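PDB 6EO3: transcriptional regulatory protein RcsB from Salmonella enterica subsp. enterica serovar Typhimurium, which probably acts as the response regulator of the Rcs signalling system, binding regulatory DNA with or without RcsA to control transcription of many genes. Local coordinates for residues M4-A9 with A50-T55; E24-V29 with K118-L123; T55-P60 with V85-N90; L81-L86 with D102-V107. The protein carries 1 engineered substitution. All blocks are in the same frame, centred on the assembly; numbering follows the deposited sequence.

Contact 1. Residues M4-A9 with A50-T55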
loop_
_atom_site.group_PDB
_atom_site.type_symbol
_atom_site.label_atom_id
_atom_site.label_comp_id
_atom_site.label_asym_id
_atom_site.label_seq_id
_atom_site.Cartn_x
_atom_site.Cartn_y
_atom_site.Cartn_z
ATOM N N MET A 4 2.645 35.985 -10.961
ATOM C CA MET A 4 2.635 34.547 -10.859
ATOM C C MET A 4 2.257 33.975 -12.223
ATOM O O MET A 4 1.101 34.030 -12.637
ATOM C CB MET A 4 1.651 34.140 -9.776
ATOM C CG MET A 4 1.792 32.710 -9.307
ATOM S SD MET A 4 0.627 32.386 -7.971
ATOM C CE MET A 4 1.607 32.887 -6.554
ATOM N N ASN A 5 3.261 33.496 -12.948
ATOM C CA ASN A 5 3.069 32.726 -14.180
ATOM C C ASN A 5 2.447 31.358 -13.929
ATOM O O ASN A 5 3.046 30.516 -13.259
ATOM C CB ASN A 5 4.398 32.538 -14.892
ATOM C CG ASN A 5 4.947 33.838 -15.463
ATOM O OD1 ASN A 5 4.281 34.870 -15.459
ATOM N ND2 ASN A 5 6.165 33.783 -15.965
ATOM N N VAL A 6 1.251 31.153 -14.481
ATOM C CA VAL A 6 0.468 29.939 -14.262
ATOM C C VAL A 6 0.218 29.179 -15.571
ATOM O O VAL A 6 -0.091 29.777 -16.598
ATOM C CB VAL A 6 -0.904 30.250 -13.608
ATOM C CG1 VAL A 6 -1.576 28.978 -13.138
ATOM C CG2 VAL A 6 -0.759 31.204 -12.430
ATOM N N ILE A 7 0.351 27.854 -15.501
ATOM C CA ILE A 7 -0.056 26.943 -16.567
ATOM C C ILE A 7 -1.306 26.177 -16.150
ATOM O O ILE A 7 -1.361 25.660 -15.037
ATOM C CB ILE A 7 1.041 25.907 -16.864
ATOM C CG1 ILE A 7 2.238 26.604 -17.508
ATOM C CG2 ILE A 7 0.509 24.797 -17.776
ATOM C CD1 ILE A 7 3.460 25.721 -17.609
ATOM N N ILE A 8 -2.281 26.085 -17.059
ATOM C CA ILE A 8 -3.509 25.311 -16.829
ATOM C C ILE A 8 -3.548 24.066 -17.703
ATOM O O ILE A 8 -3.288 24.128 -18.909
ATOM C CB ILE A 8 -4.779 26.109 -17.148
ATOM C CG1 ILE A 8 -4.744 27.494 -16.502
ATOM C CG2 ILE A 8 -6.008 25.352 -16.674
ATOM C CD1 ILE A 8 -5.637 28.483 -17.234
ATOM N N ALA A 9 -3.897 22.941 -17.086
ATOM C CA ALA A 9 -4.031 21.673 -17.798
ATOM C C ALA A 9 -5.385 21.030 -17.507
ATOM O O ALA A 9 -5.729 20.763 -16.350
ATOM C CB ALA A 9 -2.899 20.734 -17.416
ATOM N N ALA A 50 7.037 28.999 -15.743
ATOM C CA ALA A 50 5.860 28.924 -14.873
ATOM C C ALA A 50 6.263 28.744 -13.411
ATOM O O ALA A 50 7.273 28.120 -13.111
ATOM C CB ALA A 50 4.949 27.784 -15.313
ATOM N N HIS A 51 5.464 29.295 -12.508
ATOM C CA HIS A 51 5.645 29.080 -11.070
ATOM C C HIS A 51 4.683 28.042 -10.522
ATOM O O HIS A 51 5.009 27.327 -9.565
ATOM C CB HIS A 51 5.457 30.384 -10.317
ATOM C CG HIS A 51 6.342 31.474 -10.814
ATOM N ND1 HIS A 51 5.850 32.634 -11.362
ATOM C CD2 HIS A 51 7.689 31.558 -10.900
ATOM C CE1 HIS A 51 6.853 33.399 -11.749
ATOM N NE2 HIS A 51 7.981 32.768 -11.479
ATOM N N VAL A 52 3.498 27.967 -11.127
ATOM C CA VAL A 52 2.479 27.022 -10.694
ATOM C C VAL A 52 1.746 26.418 -11.876
ATOM O O VAL A 52 1.469 27.079 -12.880
ATOM C CB VAL A 52 1.488 27.645 -9.661
ATOM C CG1 VAL A 52 1.112 29.062 -10.027
ATOM C CG2 VAL A 52 0.222 26.795 -9.488
ATOM N N LEU A 53 1.457 25.135 -11.728
ATOM C CA LEU A 53 0.668 24.368 -12.668
ATOM C C LEU A 53 -0.635 24.037 -11.988
ATOM O O LEU A 53 -0.642 23.546 -10.868
ATOM C CB LEU A 53 1.394 23.072 -13.002
ATOM C CG LEU A 53 0.665 21.953 -13.744
ATOM C CD1 LEU A 53 0.184 22.417 -15.110
ATOM C CD2 LEU A 53 1.626 20.774 -13.877
ATOM N N ILE A 54 -1.736 24.323 -12.661
ATOM C CA ILE A 54 -3.040 23.904 -12.206
ATOM C C ILE A 54 -3.470 22.832 -13.195
ATOM O O ILE A 54 -3.746 23.126 -14.367
ATOM C CB ILE A 54 -4.039 25.076 -12.169
ATOM C CG1 ILE A 54 -3.515 26.173 -11.239
ATOM C CG2 ILE A 54 -5.400 24.608 -11.674
ATOM C CD1 ILE A 54 -4.177 27.515 -11.451
ATOM N N THR A 55 -3.497 21.590 -12.715
ATOM C CA THR A 55 -3.773 20.447 -13.569
ATOM C C THR A 55 -4.880 19.525 -13.041
ATOM O O THR A 55 -5.020 19.278 -11.843
ATOM C CB THR A 55 -2.511 19.594 -13.835
ATOM O OG1 THR A 55 -2.853 18.525 -14.726
ATOM C CG2 THR A 55 -1.935 18.997 -12.538
#

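Contact 2. Residues E24-V29 with K118-L123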
loop_
_atom_site.group_PDB
_atom_site.type_symbol
_atom_site.label_atom_id
_atom_site.label_comp_id
_atom_site.label_asym_id
_atom_site.label_seq_id
_atom_site.Cartn_x
_atom_site.Cartn_y
_atom_site.Cartn_z
ATOM N N GLU A 24 -8.554 35.632 -14.314
ATOM C CA GLU A 24 -8.378 36.962 -14.917
ATOM C C GLU A 24 -8.606 38.071 -13.890
ATOM O O GLU A 24 -8.002 39.139 -13.959
ATOM C CB GLU A 24 -9.309 37.167 -16.131
ATOM C CG GLU A 24 -10.804 37.110 -15.828
ATOM C CD GLU A 24 -11.680 37.770 -16.885
ATOM O OE1 GLU A 24 -11.144 38.435 -17.803
ATOM O OE2 GLU A 24 -12.924 37.625 -16.792
ATOM N N GLN A 25 -9.507 37.801 -12.956
ATOM C CA GLN A 25 -9.804 38.717 -11.866
ATOM C C GLN A 25 -8.578 39.014 -11.005
ATOM O O GLN A 25 -8.396 40.153 -10.573
ATOM C CB GLN A 25 -10.939 38.161 -11.002
ATOM C CG GLN A 25 -10.693 36.754 -10.448
ATOM C CD GLN A 25 -11.949 35.891 -10.381
ATOM O OE1 GLN A 25 -12.109 35.087 -9.455
ATOM N NE2 GLN A 25 -12.836 36.029 -11.372
ATOM N N ILE A 26 -7.744 38.000 -10.758
ATOM C CA ILE A 26 -6.506 38.197 -9.982
ATOM C C ILE A 26 -5.442 38.819 -10.883
ATOM O O ILE A 26 -4.851 38.154 -11.729
ATOM C CB ILE A 26 -5.970 36.896 -9.354
ATOM C CG1 ILE A 26 -6.995 36.309 -8.393
ATOM C CG2 ILE A 26 -4.671 37.157 -8.592
ATOM C CD1 ILE A 26 -6.617 34.934 -7.884
ATOM N N GLU A 27 -5.191 40.098 -10.668
ATOM C CA GLU A 27 -4.340 40.878 -11.547
ATOM C C GLU A 27 -2.880 40.406 -11.590
ATOM O O GLU A 27 -2.272 40.433 -12.648
ATOM C CB GLU A 27 -4.429 42.360 -11.171
ATOM C CG GLU A 27 -5.843 42.934 -11.240
ATOM C CD GLU A 27 -6.540 42.654 -12.562
ATOM O OE1 GLU A 27 -5.917 42.837 -13.628
ATOM O OE2 GLU A 27 -7.718 42.256 -12.540
ATOM N N TRP A 28 -2.338 39.940 -10.464
ATOM C CA TRP A 28 -0.936 39.482 -10.417
ATOM C C TRP A 28 -0.724 38.084 -11.019
ATOM O O TRP A 28 0.401 37.588 -11.043
ATOM C CB TRP A 28 -0.329 39.562 -8.999
ATOM C CG TRP A 28 -1.197 39.113 -7.861
ATOM C CD1 TRP A 28 -2.062 39.886 -7.135
ATOM C CD2 TRP A 28 -1.253 37.805 -7.290
ATOM N NE1 TRP A 28 -2.668 39.132 -6.162
ATOM C CE2 TRP A 28 -2.193 37.849 -6.234
ATOM C CE3 TRP A 28 -0.612 36.594 -7.573
ATOM C CZ2 TRP A 28 -2.507 36.727 -5.456
ATOM C CZ3 TRP A 28 -0.926 35.470 -6.797
ATOM C CH2 TRP A 28 -1.867 35.550 -5.751
ATOM N N VAL A 29 -1.797 37.465 -11.504
ATOM C CA VAL A 29 -1.720 36.167 -12.190
ATOM C C VAL A 29 -1.682 36.349 -13.705
ATOM O O VAL A 29 -2.481 37.104 -14.261
ATOM C CB VAL A 29 -2.918 35.270 -11.822
ATOM C CG1 VAL A 29 -3.100 34.126 -12.819
ATOM C CG2 VAL A 29 -2.742 34.726 -10.412
ATOM N N LYS A 118 -8.497 31.334 -3.978
ATOM C CA LYS A 118 -8.054 31.130 -2.594
ATOM C C LYS A 118 -6.789 30.304 -2.480
ATOM O O LYS A 118 -5.984 30.544 -1.599
ATOM C CB LYS A 118 -9.140 30.452 -1.769
ATOM C CG LYS A 118 -10.352 31.324 -1.516
ATOM C CD LYS A 118 -11.249 30.708 -0.458
ATOM C CE LYS A 118 -12.614 31.364 -0.459
ATOM N NZ LYS A 118 -13.505 30.740 0.549
ATOM N N ALA A 119 -6.637 29.312 -3.350
ATOM C CA ALA A 119 -5.435 28.492 -3.389
ATOM C C ALA A 119 -4.212 29.314 -3.782
ATOM O O ALA A 119 -3.183 29.223 -3.137
ATOM C CB ALA A 119 -5.619 27.341 -4.364
ATOM N N LEU A 120 -4.338 30.109 -4.841
ATOM C CA LEU A 120 -3.236 30.949 -5.330
ATOM C C LEU A 120 -2.855 32.020 -4.320
ATOM O O LEU A 120 -1.690 32.401 -4.211
ATOM C CB LEU A 120 -3.608 31.624 -6.656
ATOM C CG LEU A 120 -3.897 30.677 -7.824
ATOM C CD1 LEU A 120 -4.610 31.408 -8.941
ATOM C CD2 LEU A 120 -2.615 30.055 -8.344
ATOM N N ALA A 121 -3.852 32.509 -3.594
ATOM C CA ALA A 121 -3.623 33.461 -2.514
ATOM C C ALA A 121 -2.866 32.835 -1.337
ATOM O O ALA A 121 -2.000 33.481 -0.732
ATOM C CB ALA A 121 -4.946 34.024 -2.042
ATOM N N ALA A 122 -3.201 31.587 -1.013
ATOM C CA ALA A 122 -2.506 30.850 0.044
ATOM C C ALA A 122 -1.096 30.500 -0.402
ATOM O O ALA A 122 -0.158 30.589 0.381
ATOM C CB ALA A 122 -3.273 29.596 0.429
ATOM N N LEU A 123 -0.960 30.096 -1.660
ATOM C CA LEU A 123 0.352 29.863 -2.267
ATOM C C LEU A 123 1.228 31.108 -2.122
ATOM O O LEU A 123 2.410 31.006 -1.800
ATOM C CB LEU A 123 0.199 29.514 -3.752
ATOM C CG LEU A 123 0.858 28.213 -4.200
ATOM C CD1 LEU A 123 0.164 27.022 -3.553
ATOM C CD2 LEU A 123 0.810 28.090 -5.717
#

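Contact 3. Residues T55-P60 with V85-N90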
loop_
_atom_site.group_PDB
_atom_site.type_symbol
_atom_site.label_atom_id
_atom_site.label_comp_id
_atom_site.label_asym_id
_atom_site.label_seq_id
_atom_site.Cartn_x
_atom_site.Cartn_y
_atom_site.Cartn_z
ATOM N N THR A 55 -3.497 21.590 -12.715
ATOM C CA THR A 55 -3.773 20.447 -13.569
ATOM C C THR A 55 -4.880 19.525 -13.041
ATOM O O THR A 55 -5.020 19.278 -11.843
ATOM C CB THR A 55 -2.511 19.594 -13.835
ATOM O OG1 THR A 55 -2.853 18.525 -14.726
ATOM C CG2 THR A 55 -1.935 18.997 -12.538
ATOM N N ASP A 56 -5.647 19.019 -13.991
ATOM C CA ASP A 56 -6.632 18.008 -13.751
ATOM C C ASP A 56 -5.908 16.707 -13.429
ATOM O O ASP A 56 -4.854 16.403 -13.990
ATOM C CB ASP A 56 -7.490 17.850 -14.998
ATOM C CG ASP A 56 -8.578 16.807 -14.850
ATOM O OD1 ASP A 56 -8.983 16.462 -13.703
ATOM O OD2 ASP A 56 -9.052 16.352 -15.920
ATOM N N LEU A 57 -6.478 15.952 -12.500
ATOM C CA LEU A 57 -5.894 14.703 -12.087
ATOM C C LEU A 57 -5.966 13.654 -13.189
ATOM O O LEU A 57 -5.079 12.831 -13.300
ATOM C CB LEU A 57 -6.596 14.199 -10.824
ATOM C CG LEU A 57 -5.925 13.047 -10.062
ATOM C CD1 LEU A 57 -4.410 13.221 -9.955
ATOM C CD2 LEU A 57 -6.557 12.944 -8.679
ATOM N N SER A 58 -7.015 13.694 -14.000
ATOM C CA SER A 58 -7.236 12.704 -15.058
ATOM C C SER A 58 -7.260 13.365 -16.426
ATOM O O SER A 58 -8.227 14.021 -16.780
ATOM C CB SER A 58 -8.562 11.959 -14.831
ATOM O OG SER A 58 -9.646 12.869 -14.686
ATOM N N MET A 59 -6.188 13.186 -17.184
ATOM C CA MET A 59 -6.094 13.721 -18.538
ATOM C C MET A 59 -5.568 12.653 -19.477
ATOM O O MET A 59 -5.007 11.662 -19.018
ATOM C CB MET A 59 -5.136 14.897 -18.566
ATOM C CG MET A 59 -5.524 16.055 -17.665
ATOM S SD MET A 59 -4.871 17.609 -18.311
ATOM C CE MET A 59 -3.197 17.133 -18.738
ATOM N N PRO A 60 -5.748 12.846 -20.796
ATOM C CA PRO A 60 -5.134 11.916 -21.742
ATOM C C PRO A 60 -3.628 12.161 -21.879
ATOM O O PRO A 60 -3.125 13.221 -21.492
ATOM C CB PRO A 60 -5.862 12.202 -23.056
ATOM C CG PRO A 60 -6.397 13.586 -22.926
ATOM C CD PRO A 60 -6.582 13.864 -21.464
ATOM N N VAL A 85 -3.443 20.428 -7.724
ATOM C CA VAL A 85 -4.243 19.417 -8.410
ATOM C C VAL A 85 -5.742 19.754 -8.362
ATOM O O VAL A 85 -6.308 20.043 -7.323
ATOM C CB VAL A 85 -3.962 18.005 -7.866
ATOM C CG1 VAL A 85 -4.993 17.004 -8.367
ATOM C CG2 VAL A 85 -2.583 17.564 -8.308
ATOM N N LEU A 86 -6.370 19.695 -9.524
ATOM C CA LEU A 86 -7.761 20.039 -9.680
ATOM C C LEU A 86 -8.491 18.756 -10.034
ATOM O O LEU A 86 -8.185 18.126 -11.041
ATOM C CB LEU A 86 -7.899 21.090 -10.785
ATOM C CG LEU A 86 -9.129 21.994 -10.789
ATOM C CD1 LEU A 86 -9.206 22.868 -9.549
ATOM C CD2 LEU A 86 -9.123 22.866 -12.043
ATOM N N THR A 87 -9.434 18.340 -9.199
ATOM C CA THR A 87 -10.073 17.061 -9.434
ATOM C C THR A 87 -11.580 17.077 -9.203
ATOM O O THR A 87 -12.111 17.790 -8.361
ATOM C CB THR A 87 -9.414 15.925 -8.612
ATOM O OG1 THR A 87 -10.001 14.657 -8.971
ATOM C CG2 THR A 87 -9.566 16.162 -7.114
ATOM N N MET A 88 -12.250 16.265 -9.994
ATOM C CA MET A 88 -13.667 16.076 -9.886
ATOM C C MET A 88 -13.952 14.972 -8.857
ATOM O O MET A 88 -15.067 14.851 -8.370
ATOM C CB MET A 88 -14.208 15.711 -11.268
ATOM C CG MET A 88 -15.582 16.259 -11.562
ATOM S SD MET A 88 -15.693 18.055 -11.654
ATOM C CE MET A 88 -17.453 18.155 -11.985
ATOM N N ASN A 89 -12.922 14.204 -8.504
ATOM C CA ASN A 89 -13.036 13.049 -7.624
ATOM C C ASN A 89 -13.082 13.470 -6.173
ATOM O O ASN A 89 -12.125 14.054 -5.672
ATOM C CB ASN A 89 -11.826 12.137 -7.844
ATOM C CG ASN A 89 -12.015 10.736 -7.277
ATOM O OD1 ASN A 89 -12.779 10.512 -6.334
ATOM N ND2 ASN A 89 -11.306 9.777 -7.861
ATOM N N ASN A 90 -14.177 13.150 -5.489
ATOM C CA ASN A 90 -14.334 13.530 -4.086
ATOM C C ASN A 90 -14.062 12.397 -3.087
ATOM O O ASN A 90 -14.435 12.505 -1.923
ATOM C CB ASN A 90 -15.712 14.178 -3.838
ATOM C CG ASN A 90 -16.880 13.220 -4.039
ATOM O OD1 ASN A 90 -16.703 12.019 -4.265
ATOM N ND2 ASN A 90 -18.093 13.760 -3.959
HETATM O O HOH W 1 -11.223 14.941 -12.582
#

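Contact 4. Residues L81-L86 with D102-V107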
loop_
_atom_site.group_PDB
_atom_site.type_symbol
_atom_site.label_atom_id
_atom_site.label_comp_id
_atom_site.label_asym_id
_atom_site.label_seq_id
_atom_site.Cartn_x
_atom_site.Cartn_y
_atom_site.Cartn_z
ATOM N N LEU A 81 8.492 23.823 -9.383
ATOM C CA LEU A 81 7.132 24.086 -9.815
ATOM C C LEU A 81 6.102 23.750 -8.738
ATOM O O LEU A 81 6.044 22.623 -8.252
ATOM C CB LEU A 81 6.858 23.276 -11.071
ATOM C CG LEU A 81 5.584 23.549 -11.848
ATOM C CD1 LEU A 81 5.523 24.959 -12.428
ATOM C CD2 LEU A 81 5.490 22.506 -12.950
ATOM N N SER A 82 5.299 24.739 -8.363
ATOM C CA SER A 82 4.221 24.532 -7.409
ATOM C C SER A 82 3.000 23.961 -8.127
ATOM O O SER A 82 2.594 24.474 -9.167
ATOM C CB SER A 82 3.865 25.847 -6.735
ATOM O OG SER A 82 4.894 26.224 -5.849
ATOM N N ILE A 83 2.419 22.904 -7.569
ATOM C CA ILE A 83 1.341 22.167 -8.247
ATOM C C ILE A 83 0.052 22.188 -7.445
ATOM O O ILE A 83 0.015 21.716 -6.315
ATOM C CB ILE A 83 1.740 20.694 -8.507
ATOM C CG1 ILE A 83 3.029 20.626 -9.326
ATOM C CG2 ILE A 83 0.643 19.960 -9.257
ATOM C CD1 ILE A 83 3.703 19.277 -9.301
ATOM N N ILE A 84 -1.001 22.733 -8.045
ATOM C CA ILE A 84 -2.360 22.596 -7.515
ATOM C C ILE A 84 -3.076 21.550 -8.342
ATOM O O ILE A 84 -3.307 21.764 -9.521
ATOM C CB ILE A 84 -3.157 23.922 -7.571
ATOM C CG1 ILE A 84 -2.435 24.995 -6.756
ATOM C CG2 ILE A 84 -4.582 23.741 -7.048
ATOM C CD1 ILE A 84 -2.969 26.388 -6.997
ATOM N N VAL A 85 -3.443 20.428 -7.724
ATOM C CA VAL A 85 -4.243 19.417 -8.410
ATOM C C VAL A 85 -5.742 19.754 -8.362
ATOM O O VAL A 85 -6.308 20.043 -7.323
ATOM C CB VAL A 85 -3.962 18.005 -7.866
ATOM C CG1 VAL A 85 -4.993 17.004 -8.367
ATOM C CG2 VAL A 85 -2.583 17.564 -8.308
ATOM N N LEU A 86 -6.370 19.695 -9.524
ATOM C CA LEU A 86 -7.761 20.039 -9.680
ATOM C C LEU A 86 -8.491 18.756 -10.034
ATOM O O LEU A 86 -8.185 18.126 -11.041
ATOM C CB LEU A 86 -7.899 21.090 -10.785
ATOM C CG LEU A 86 -9.129 21.994 -10.789
ATOM C CD1 LEU A 86 -9.206 22.868 -9.549
ATOM C CD2 LEU A 86 -9.123 22.866 -12.043
ATOM N N ASP A 102 3.119 15.615 -1.397
ATOM C CA ASP A 102 3.706 16.885 -0.934
ATOM C C ASP A 102 3.629 17.991 -1.997
ATOM O O ASP A 102 4.546 18.790 -2.159
ATOM C CB ASP A 102 5.141 16.678 -0.419
ATOM C CG ASP A 102 5.198 15.800 0.838
ATOM O OD1 ASP A 102 4.150 15.258 1.256
ATOM O OD2 ASP A 102 6.296 15.648 1.413
ATOM N N ILE A 103 2.509 18.021 -2.710
ATOM C CA ILE A 103 2.214 19.112 -3.642
ATOM C C ILE A 103 1.645 20.292 -2.861
ATOM O O ILE A 103 1.424 20.206 -1.655
ATOM C CB ILE A 103 1.289 18.704 -4.835
ATOM C CG1 ILE A 103 -0.220 18.704 -4.491
ATOM C CG2 ILE A 103 1.736 17.382 -5.444
ATOM C CD1 ILE A 103 -0.656 17.830 -3.343
ATOM N N GLU A 104 1.413 21.392 -3.562
ATOM C CA GLU A 104 1.131 22.665 -2.922
ATOM C C GLU A 104 -0.361 22.939 -2.729
ATOM O O GLU A 104 -0.735 23.856 -2.013
ATOM C CB GLU A 104 1.809 23.793 -3.707
ATOM C CG GLU A 104 3.328 23.851 -3.541
ATOM C CD GLU A 104 4.054 22.608 -4.052
ATOM O OE1 GLU A 104 4.994 22.148 -3.381
ATOM O OE2 GLU A 104 3.695 22.077 -5.121
ATOM N N GLY A 105 -1.218 22.154 -3.369
ATOM C CA GLY A 105 -2.659 22.303 -3.176
ATOM C C GLY A 105 -3.505 21.276 -3.895
ATOM O O GLY A 105 -3.118 20.757 -4.936
ATOM N N ILE A 106 -4.669 20.976 -3.329
ATOM C CA ILE A 106 -5.689 20.207 -4.038
ATOM C C ILE A 106 -7.037 20.926 -3.916
ATOM O O ILE A 106 -7.375 21.442 -2.846
ATOM C CB ILE A 106 -5.767 18.754 -3.526
ATOM C CG1 ILE A 106 -6.547 17.883 -4.509
ATOM C CG2 ILE A 106 -6.393 18.697 -2.144
ATOM C CD1 ILE A 106 -6.510 16.408 -4.159
ATOM N N VAL A 107 -7.786 20.969 -5.019
ATOM C CA VAL A 107 -9.035 21.726 -5.097
ATOM C C VAL A 107 -10.084 20.925 -5.869
ATOM O O VAL A 107 -9.797 20.346 -6.921
ATOM C CB VAL A 107 -8.816 23.100 -5.782
ATOM C CG1 VAL A 107 -10.130 23.843 -6.002
ATOM C CG2 VAL A 107 -7.863 23.967 -4.970
#

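Contact 1. Residues M4-A9 with A50-T55
V6 and V52 lie side by side and point the same way. CG2 of V6 meets CG1 of V52 at 3.7 Å. CG1 of V52 is wedged between both backbone neighbours of CA (chi1 41°), and CG of M4 reaches the same methyl at 3.8 Å. Further along this face, CG1 of V6 packs on CD1 of I54 at 3.4 Å, the two side chains running at a slant. I7 and L53 point to the other face. There CG2 of I7 touches CD1 of L53, while CD1 of I7 lies 3.4 Å from CB of A50. Next on that face, CB of A9 faces OG1 of T55. The backbones form a parallel pair, linked by I7 N to V52 O, I54 N to I7 O and A9 N to I54 O. At the N-terminal end the H51 ring brings its ND1 edge to N5. N5 N donates to H51 ND1 at 3.2 Å, 21° out of the ring plane, and H51 N donates to N5 O at 2.8 Å. These are two central strands of the CheY-like receiver domain. Strand 29-35 flanks 4-9, helix 13-24 packs on I8 and I54, and L41 of helix 38-44 lies against I7, A9 and L53.

Contact 2. Residues E24-V29 with K118-L123
L120 meets I26, W28 and V29 in 24-29. Its CD1 is the shared methyl, 4.1 Å from CG2 of V29 and 4.2 Å from CD1 of I26. The V29 and L120 side chains cross at about a right angle. W28 comes to the helix with the edge of its indole. Its CH2 lies 3.5 Å from the backbone O of L120, near the ring plane, and 4.4 Å from L120 CB. No hydrogen bond joins the two segments, so the contact is van der Waals packing. The indole is backed by its own loop. CG2 of I26 sits over the centre of the ring, 3.5 Å above its plane. A type I turn from I26 to V29 sets this up, closed by V29 N to I26 O at 3.1 Å. In the receiver fold this turn links helix 13-24 to strand 29-35, and L120 belongs to the last helix of the domain, 112-125. The chi1 of W28, 42°, places CG over its own main chain, flanked by N and C; this brings the ring across toward that helix. Farther out, M4 of strand 4-9 touches both W28 and L120. P117 packs on I26, Q124 touches W28, and I84 lies against L120.

Contact 3. Residues T55-P60 with V85-N90
T55 and L86 are joined through the backbone: L86 N donates to T55 O at 2.7 Å. One step on, L57 N donates to L86 O at 3.1 Å, with a more bent N-H...O angle of 139°. D56 CA also makes a CA-H...O contact with L86 O. Apolar packing is carried by L57. Its CB lies 4.1 Å from CG1 of V85. The L57 and T87 side chains run side by side, and CD2 of L57 comes 3.9 Å from T87 OG1. These are the C-terminal ends of two parallel strands in a beta-alpha-beta unit, where receiver domains place their phosphorylation site. D56 is the predicted phosphorylated aspartate and carries no phosphate here. A water, a backbone amide and a lysine meet its OD1. The water donates to OD1 at 2.9 Å and accepts from M88 N, bridging the segments. S58 N gives OD1 a weak bond, and K109 forms a salt bridge with it. Within 85-90, T87 OG1 accepts from N89 N at 3.0 Å in an ST turn. S58 OG is hydrogen-bonded to E170 of the second subunit, and N89 ND2 to G165 O of that subunit.

Contact 4. Residues L81-L86 with D102-V107
I83 O is gripped by two backbone donors from 102-107. E104 N binds it at 3.1 Å, and G105 N adds a weak bond at 3.2 Å. CG1 of I103 also rests on this oxygen, at 3.5 Å. A chi1 of 82° in I103 turns that branch toward the oxygen. The neighbouring amide is used too: I83 N donates to E104 OE2 at 2.9 Å. The donor meets the anti side of the carboxylate, 18° out of its plane. E104 reaches it because its chain is bent at chi2 (63°), folding the carboxylate back along 81-86. Its CG then packs against OG of S82 at 3.7 Å. E104 thus holds the start of strand 82-87 with both its main chain and its side chain. Beyond it the strands pair in parallel. V85 N donates to G105 O, and V107 N to V85 O. CG2 of I84 packs on CG2 of V107 at 3.9 Å; G105, the bridge partner of I84, has no side chain. CD1 of L86 meets CG1 of V107 at 3.8 Å. On the opposite face, I106 CG1 lies near V85 CB. The pair belongs to the beta-alpha-beta unit whose helix, 92-99, touches I103 and I106 from that face. Helix 68-77 packs on I83, V85 and I103. Helix 112-125 covers the other face, with L116 on L86 and L123 on S82 and E104, and strand 52-56 lies on the far side of 82-87.

Overall arrangement
Following the chain, contact 1 closes the first loop by pairing strand 4-9 with 52-56. Loop segment 24-29 lies within that loop, but its partner 118-123 comes much later, so contacts 1 and 2 cross. Contact 3 opens where contact 1 ends, sharing T55, and joins 52-56 to 82-87. Contact 4 starts on the same strand 82-87, shares V85 and L86 with contact 3, and adds edge strand 105-108. Both contacts 3 and 4 fall within the span bridged by contact 2. Contacts 1, 3 and 4 build most of one parallel sheet. Contact 2 ties helix 112-125 to the loop before strand 29-35, and L123 and A119 also touch contact 4.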